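Amicyanin (Paracoccus versutus, PDB 1ID2) probably carries single electrons as a small type 1 blue copper protein of the plastocyanin/azurin family, using one bound copper ion. Local coordinates at residues Thr5-Lys10 with Ala80-Glu85; Val22-Glu27 with Glu42-Val47. All coordinates share one frame; numbering follows the deposited sequence.

Contact 1: Thr5-Lys10 with Ala80-Glu85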
loop_
_atom_site.group_PDB
_atom_site.type_symbol
_atom_site.label_atom_id
_atom_site.label_comp_id
_atom_site.label_asym_id
_atom_site.label_seq_id
_atom_site.Cartn_x
_atom_site.Cartn_y
_atom_site.Cartn_z
ATOM N N THR A 5 8.619 -6.301 2.068
ATOM C CA THR A 5 8.617 -6.673 3.477
ATOM C C THR A 5 7.444 -5.989 4.162
ATOM O O THR A 5 7.226 -4.770 4.026
ATOM C CB THR A 5 9.949 -6.256 4.191
ATOM O OG1 THR A 5 11.063 -6.877 3.539
ATOM C CG2 THR A 5 9.949 -6.685 5.651
ATOM N N VAL A 6 6.643 -6.797 4.839
ATOM C CA VAL A 6 5.527 -6.271 5.590
ATOM C C VAL A 6 5.782 -6.347 7.090
ATOM O O VAL A 6 5.789 -7.438 7.682
ATOM C CB VAL A 6 4.215 -6.955 5.188
ATOM C CG1 VAL A 6 3.057 -6.355 5.946
ATOM C CG2 VAL A 6 4.016 -6.774 3.685
ATOM N N THR A 7 6.519 -5.316 7.480
ATOM C CA THR A 7 6.236 -4.515 8.658
ATOM C C THR A 7 5.202 -5.159 9.600
ATOM O O THR A 7 5.522 -6.068 10.381
ATOM C CB THR A 7 5.755 -3.125 8.166
ATOM O OG1 THR A 7 6.386 -2.846 6.899
ATOM C CG2 THR A 7 6.099 -2.016 9.186
ATOM N N SER A 8 3.951 -4.741 9.469
ATOM C CA SER A 8 2.909 -5.193 10.369
ATOM C C SER A 8 1.797 -5.766 9.512
ATOM O O SER A 8 1.404 -5.166 8.506
ATOM C CB SER A 8 2.399 -4.007 11.209
ATOM O OG SER A 8 1.360 -4.382 12.095
ATOM N N GLU A 9 1.483 -7.025 9.770
ATOM C CA GLU A 9 0.280 -7.640 9.234
ATOM C C GLU A 9 -0.907 -6.719 9.508
ATOM O O GLU A 9 -1.703 -6.443 8.609
ATOM C CB GLU A 9 0.050 -9.004 9.890
ATOM C CG GLU A 9 -0.860 -9.933 9.101
ATOM C CD GLU A 9 -1.259 -11.169 9.886
ATOM O OE1 GLU A 9 -0.857 -12.283 9.488
ATOM O OE2 GLU A 9 -1.981 -11.030 10.896
ATOM N N LYS A 10 -0.948 -6.165 10.720
ATOM C CA LYS A 10 -2.067 -5.351 11.209
ATOM C C LYS A 10 -1.929 -3.899 10.703
ATOM O O LYS A 10 -0.817 -3.350 10.668
ATOM C CB LYS A 10 -2.066 -5.387 12.740
ATOM C CG LYS A 10 -3.211 -4.669 13.430
ATOM C CD LYS A 10 -3.069 -4.812 14.937
ATOM C CE LYS A 10 -3.895 -3.788 15.694
ATOM N NZ LYS A 10 -3.559 -3.806 17.146
ATOM N N ALA A 80 1.727 -0.204 5.924
ATOM C CA ALA A 80 3.083 -0.013 5.418
ATOM C C ALA A 80 3.583 -1.239 4.686
ATOM O O ALA A 80 3.384 -2.372 5.132
ATOM C CB ALA A 80 4.032 0.311 6.558
ATOM N N ILE A 81 4.260 -0.987 3.577
ATOM C CA ILE A 81 4.939 -2.015 2.822
ATOM C C ILE A 81 6.295 -1.445 2.461
ATOM O O ILE A 81 6.389 -0.314 1.937
ATOM C CB ILE A 81 4.178 -2.400 1.510
ATOM C CG1 ILE A 81 2.792 -2.937 1.832
ATOM C CG2 ILE A 81 4.951 -3.484 0.769
ATOM C CD1 ILE A 81 1.995 -3.381 0.617
ATOM N N THR A 82 7.339 -2.221 2.749
ATOM C CA THR A 82 8.696 -1.892 2.344
ATOM C C THR A 82 9.042 -2.609 1.040
ATOM O O THR A 82 8.921 -3.825 0.950
ATOM C CB THR A 82 9.671 -2.293 3.442
ATOM O OG1 THR A 82 9.330 -1.579 4.637
ATOM C CG2 THR A 82 11.106 -1.984 3.040
ATOM N N PHE A 83 9.500 -1.845 0.050
ATOM C CA PHE A 83 9.766 -2.370 -1.286
ATOM C C PHE A 83 11.259 -2.537 -1.453
ATOM O O PHE A 83 11.998 -1.562 -1.496
ATOM C CB PHE A 83 9.233 -1.422 -2.369
ATOM C CG PHE A 83 7.748 -1.480 -2.537
ATOM C CD1 PHE A 83 6.915 -0.694 -1.755
ATOM C CD2 PHE A 83 7.173 -2.366 -3.430
ATOM C CE1 PHE A 83 5.534 -0.810 -1.864
ATOM C CE2 PHE A 83 5.789 -2.480 -3.550
ATOM C CZ PHE A 83 4.975 -1.710 -2.768
ATOM N N ASN A 84 11.695 -3.781 -1.559
ATOM C CA ASN A 84 13.113 -4.082 -1.522
ATOM C C ASN A 84 13.724 -4.090 -2.895
ATOM O O ASN A 84 14.899 -3.772 -3.045
ATOM C CB ASN A 84 13.345 -5.426 -0.854
ATOM C CG ASN A 84 12.815 -5.461 0.545
ATOM O OD1 ASN A 84 13.090 -4.570 1.353
ATOM N ND2 ASN A 84 12.007 -6.459 0.835
ATOM N N GLU A 85 12.932 -4.431 -3.904
ATOM C CA GLU A 85 13.460 -4.539 -5.254
ATOM C C GLU A 85 12.935 -3.471 -6.215
ATOM O O GLU A 85 11.736 -3.191 -6.235
ATOM C CB GLU A 85 13.153 -5.926 -5.809
ATOM C CG GLU A 85 14.101 -7.015 -5.358
ATOM C CD GLU A 85 14.032 -8.225 -6.265
ATOM O OE1 GLU A 85 14.363 -8.095 -7.468
ATOM O OE2 GLU A 85 13.581 -9.288 -5.790
HETATM O O HOH W 1 1.771 -2.821 7.781
#
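Thr5 and Thr82 form an antiparallel hydrogen-bonded pair where strand 4-13 edges the mixed sheet of the blue-copper beta sandwich. Two bonds lying in their carbonyl planes join them: Thr5 N donates to Thr82 O at 2.7 Å and Thr82 N to Thr5 O at 2.9 Å. Both threonines project from the same face of the sheet, with Thr5 CB 4.0 Å from Thr82 CB. In Thr82 the hydroxyl engages Thr43 on the next strand.

A side-chain bond extends this pairing beyond the strand end. Asn84 crosses Thr5 at about a right angle, and its ND2 donates to Thr5 OG1 over 2.9 Å, nearly straight at 169° and almost in the amide plane. The Thr5 torsion (chi1 -59°) sets OG1 beside its own backbone N and CG2 anti to it, which brings the hydroxyl to the amide. An alanine at Asn84 would remove this donor and probably leave Thr5 OG1 without its amide partner and the hydroxyl freer to turn.

The direct backbone bonds between the segments stop at Thr5; Val6 CG2 lies 4.4 Å from Ile81 CG1 on the other face. Thr7 still reaches back, its OG1 and CG2 branches both resting near the Ala80 methyl. Beyond it a water spans the widened gap, donating to Ser8 O and accepting from Ala80 N at 3.2 Å.

Contact 2: Val22-Glu27 with Glu42-Val47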
loop_
_atom_site.group_PDB
_atom_site.type_symbol
_atom_site.label_atom_id
_atom_site.label_comp_id
_atom_site.label_asym_id
_atom_site.label_seq_id
_atom_site.Cartn_x
_atom_site.Cartn_y
_atom_site.Cartn_z
ATOM N N VAL A 22 6.596 8.651 3.002
ATOM C CA VAL A 22 5.767 8.847 1.813
ATOM C C VAL A 22 4.435 8.184 2.061
ATOM O O VAL A 22 4.397 7.055 2.547
ATOM C CB VAL A 22 6.380 8.254 0.537
ATOM C CG1 VAL A 22 7.576 9.061 0.140
ATOM C CG2 VAL A 22 6.746 6.815 0.743
ATOM N N VAL A 23 3.376 8.985 1.991
ATOM C CA VAL A 23 2.054 8.542 2.400
ATOM C C VAL A 23 1.119 8.647 1.197
ATOM O O VAL A 23 1.136 9.641 0.471
ATOM C CB VAL A 23 1.507 9.400 3.600
ATOM C CG1 VAL A 23 0.121 8.910 4.022
ATOM C CG2 VAL A 23 2.434 9.298 4.778
ATOM N N VAL A 24 0.421 7.555 0.897
ATOM C CA VAL A 24 -0.598 7.597 -0.116
ATOM C C VAL A 24 -1.916 7.627 0.621
ATOM O O VAL A 24 -2.225 6.717 1.390
ATOM C CB VAL A 24 -0.533 6.380 -1.065
ATOM C CG1 VAL A 24 -1.760 6.373 -1.992
ATOM C CG2 VAL A 24 0.751 6.443 -1.903
ATOM N N GLY A 25 -2.639 8.734 0.457
ATOM C CA GLY A 25 -3.941 8.879 1.084
ATOM C C GLY A 25 -5.043 8.219 0.293
ATOM O O GLY A 25 -4.927 8.018 -0.925
ATOM N N ILE A 26 -6.089 7.819 1.002
ATOM C CA ILE A 26 -7.239 7.205 0.368
ATOM C C ILE A 26 -8.508 7.980 0.719
ATOM O O ILE A 26 -8.924 7.999 1.878
ATOM C CB ILE A 26 -7.395 5.718 0.805
ATOM C CG1 ILE A 26 -6.047 4.975 0.698
ATOM C CG2 ILE A 26 -8.431 5.044 -0.078
ATOM C CD1 ILE A 26 -5.995 3.636 1.428
ATOM N N GLU A 27 -9.129 8.597 -0.287
ATOM C CA GLU A 27 -10.360 9.352 -0.084
ATOM C C GLU A 27 -11.235 9.165 -1.285
ATOM O O GLU A 27 -10.752 9.141 -2.413
ATOM C CB GLU A 27 -10.096 10.852 0.062
ATOM C CG GLU A 27 -10.110 11.399 1.464
ATOM C CD GLU A 27 -11.456 11.290 2.144
ATOM O OE1 GLU A 27 -12.343 12.126 1.903
ATOM O OE2 GLU A 27 -11.574 10.445 3.037
ATOM N N GLU A 42 12.907 1.746 0.633
ATOM C CA GLU A 42 11.913 2.654 1.231
ATOM C C GLU A 42 10.555 2.001 1.510
ATOM O O GLU A 42 10.188 0.989 0.901
ATOM C CB GLU A 42 11.700 3.896 0.366
ATOM C CG GLU A 42 12.857 4.894 0.383
ATOM C CD GLU A 42 12.512 6.202 -0.313
ATOM O OE1 GLU A 42 13.005 6.447 -1.439
ATOM O OE2 GLU A 42 11.743 6.992 0.273
ATOM N N THR A 43 9.838 2.569 2.475
ATOM C CA THR A 43 8.516 2.090 2.879
ATOM C C THR A 43 7.470 3.104 2.403
ATOM O O THR A 43 7.771 4.299 2.318
ATOM C CB THR A 43 8.445 1.920 4.444
ATOM O OG1 THR A 43 9.472 1.011 4.877
ATOM C CG2 THR A 43 7.081 1.373 4.889
ATOM N N VAL A 44 6.343 2.607 1.891
ATOM C CA VAL A 44 5.214 3.469 1.534
ATOM C C VAL A 44 4.139 3.201 2.560
ATOM O O VAL A 44 3.897 2.065 2.883
ATOM C CB VAL A 44 4.617 3.138 0.146
ATOM C CG1 VAL A 44 3.566 4.156 -0.218
ATOM C CG2 VAL A 44 5.697 3.108 -0.909
ATOM N N TYR A 45 3.482 4.247 3.049
ATOM C CA TYR A 45 2.310 4.080 3.896
ATOM C C TYR A 45 1.074 4.518 3.142
ATOM O O TYR A 45 1.136 5.418 2.308
ATOM C CB TYR A 45 2.439 4.922 5.169
ATOM C CG TYR A 45 3.502 4.435 6.137
ATOM C CD1 TYR A 45 4.857 4.638 5.881
ATOM C CD2 TYR A 45 3.150 3.839 7.333
ATOM C CE1 TYR A 45 5.823 4.245 6.794
ATOM C CE2 TYR A 45 4.108 3.476 8.266
ATOM C CZ TYR A 45 5.435 3.673 7.991
ATOM O OH TYR A 45 6.374 3.300 8.927
ATOM N N TRP A 46 -0.013 3.790 3.354
ATOM C CA TRP A 46 -1.325 4.166 2.857
ATOM C C TRP A 46 -2.113 4.529 4.086
ATOM O O TRP A 46 -1.910 3.926 5.127
ATOM C CB TRP A 46 -2.003 2.987 2.161
ATOM C CG TRP A 46 -1.467 2.719 0.799
ATOM C CD1 TRP A 46 -1.947 3.204 -0.380
ATOM C CD2 TRP A 46 -0.303 1.936 0.479
ATOM N NE1 TRP A 46 -1.147 2.791 -1.410
ATOM C CE2 TRP A 46 -0.137 2.020 -0.915
ATOM C CE3 TRP A 46 0.592 1.172 1.235
ATOM C CZ2 TRP A 46 0.917 1.356 -1.567
ATOM C CZ3 TRP A 46 1.628 0.521 0.585
ATOM C CH2 TRP A 46 1.780 0.615 -0.801
ATOM N N VAL A 47 -2.908 5.589 3.999
ATOM C CA VAL A 47 -3.760 6.012 5.119
ATOM C C VAL A 47 -5.183 6.223 4.603
ATOM O O VAL A 47 -5.429 6.988 3.673
ATOM C CB VAL A 47 -3.264 7.346 5.762
ATOM C CG1 VAL A 47 -4.197 7.763 6.888
ATOM C CG2 VAL A 47 -1.842 7.189 6.295
#
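Val22 and Tyr45 begin a parallel ladder between strands 22-27 and 43-47, inside the larger sheet of the cupredoxin sandwich. Its backbone bonds run in sequence: Tyr45 N to Val22 O, Val24 N to Tyr45 O at 2.7 Å, Val47 N to Val24 O, and Ile26 N to Val47 O. The first two lie in the carbonyl plane and are nearly straight; in the last two the donor tilts from that plane, and the Ile26 bond bends to 139°. Weaker CA-H...O contacts share three of these acceptors, the shortest from Trp46 CA to Val24 O at 3.1 Å.

Apolar contacts form on both faces. On that of Val24 and Trp46 the two side chains lie side by side, pointing the same way, with Val24 CB 3.5 Å from Trp46 CD1. Val44 CG1 lies over one face of the indole, offset toward its rim, and also meets Val24 CG2 at 4.0 Å. Ile26 CD1 comes to 4.1 Å from Trp46 CB, while the isoleucine also touches the copper ligand His54. On the other face Val23 CG1, anti to its backbone N (chi1 -180°), meets Val47 CG2 at a tight 3.5 Å.

The four backbone bonds thus fix the parallel register, and aliphatic groups pack against the buried indole. Its NE1 is hydrogen-bonded elsewhere and Tyr91 meets the ring edge-to-face, making it part of the core extending toward the copper site.

Contacts 1 and 2 belong to one five-stranded mixed sheet, their centres about 12 Å apart. Its order across is 4-13, 77-83, 43-48, 22-27, 30-31, so contact 1 joins an outermost strand to its neighbour and contact 2 is the third of the four pairings, with that of 77-83 and 43-48 between the two. Among the four strands involved, 4-13 comes first along the chain, then 22-27, 43-48 and 77-83; both segments of contact 2 therefore fall between those of contact 1. The adjacent middle strands connect the two through Ile81 O and Val44 N, 2.9 Å apart, and through Ala80 CB against Tyr45 CE2. This continuous sheet ties the N-terminal strand to the core beside the copper site.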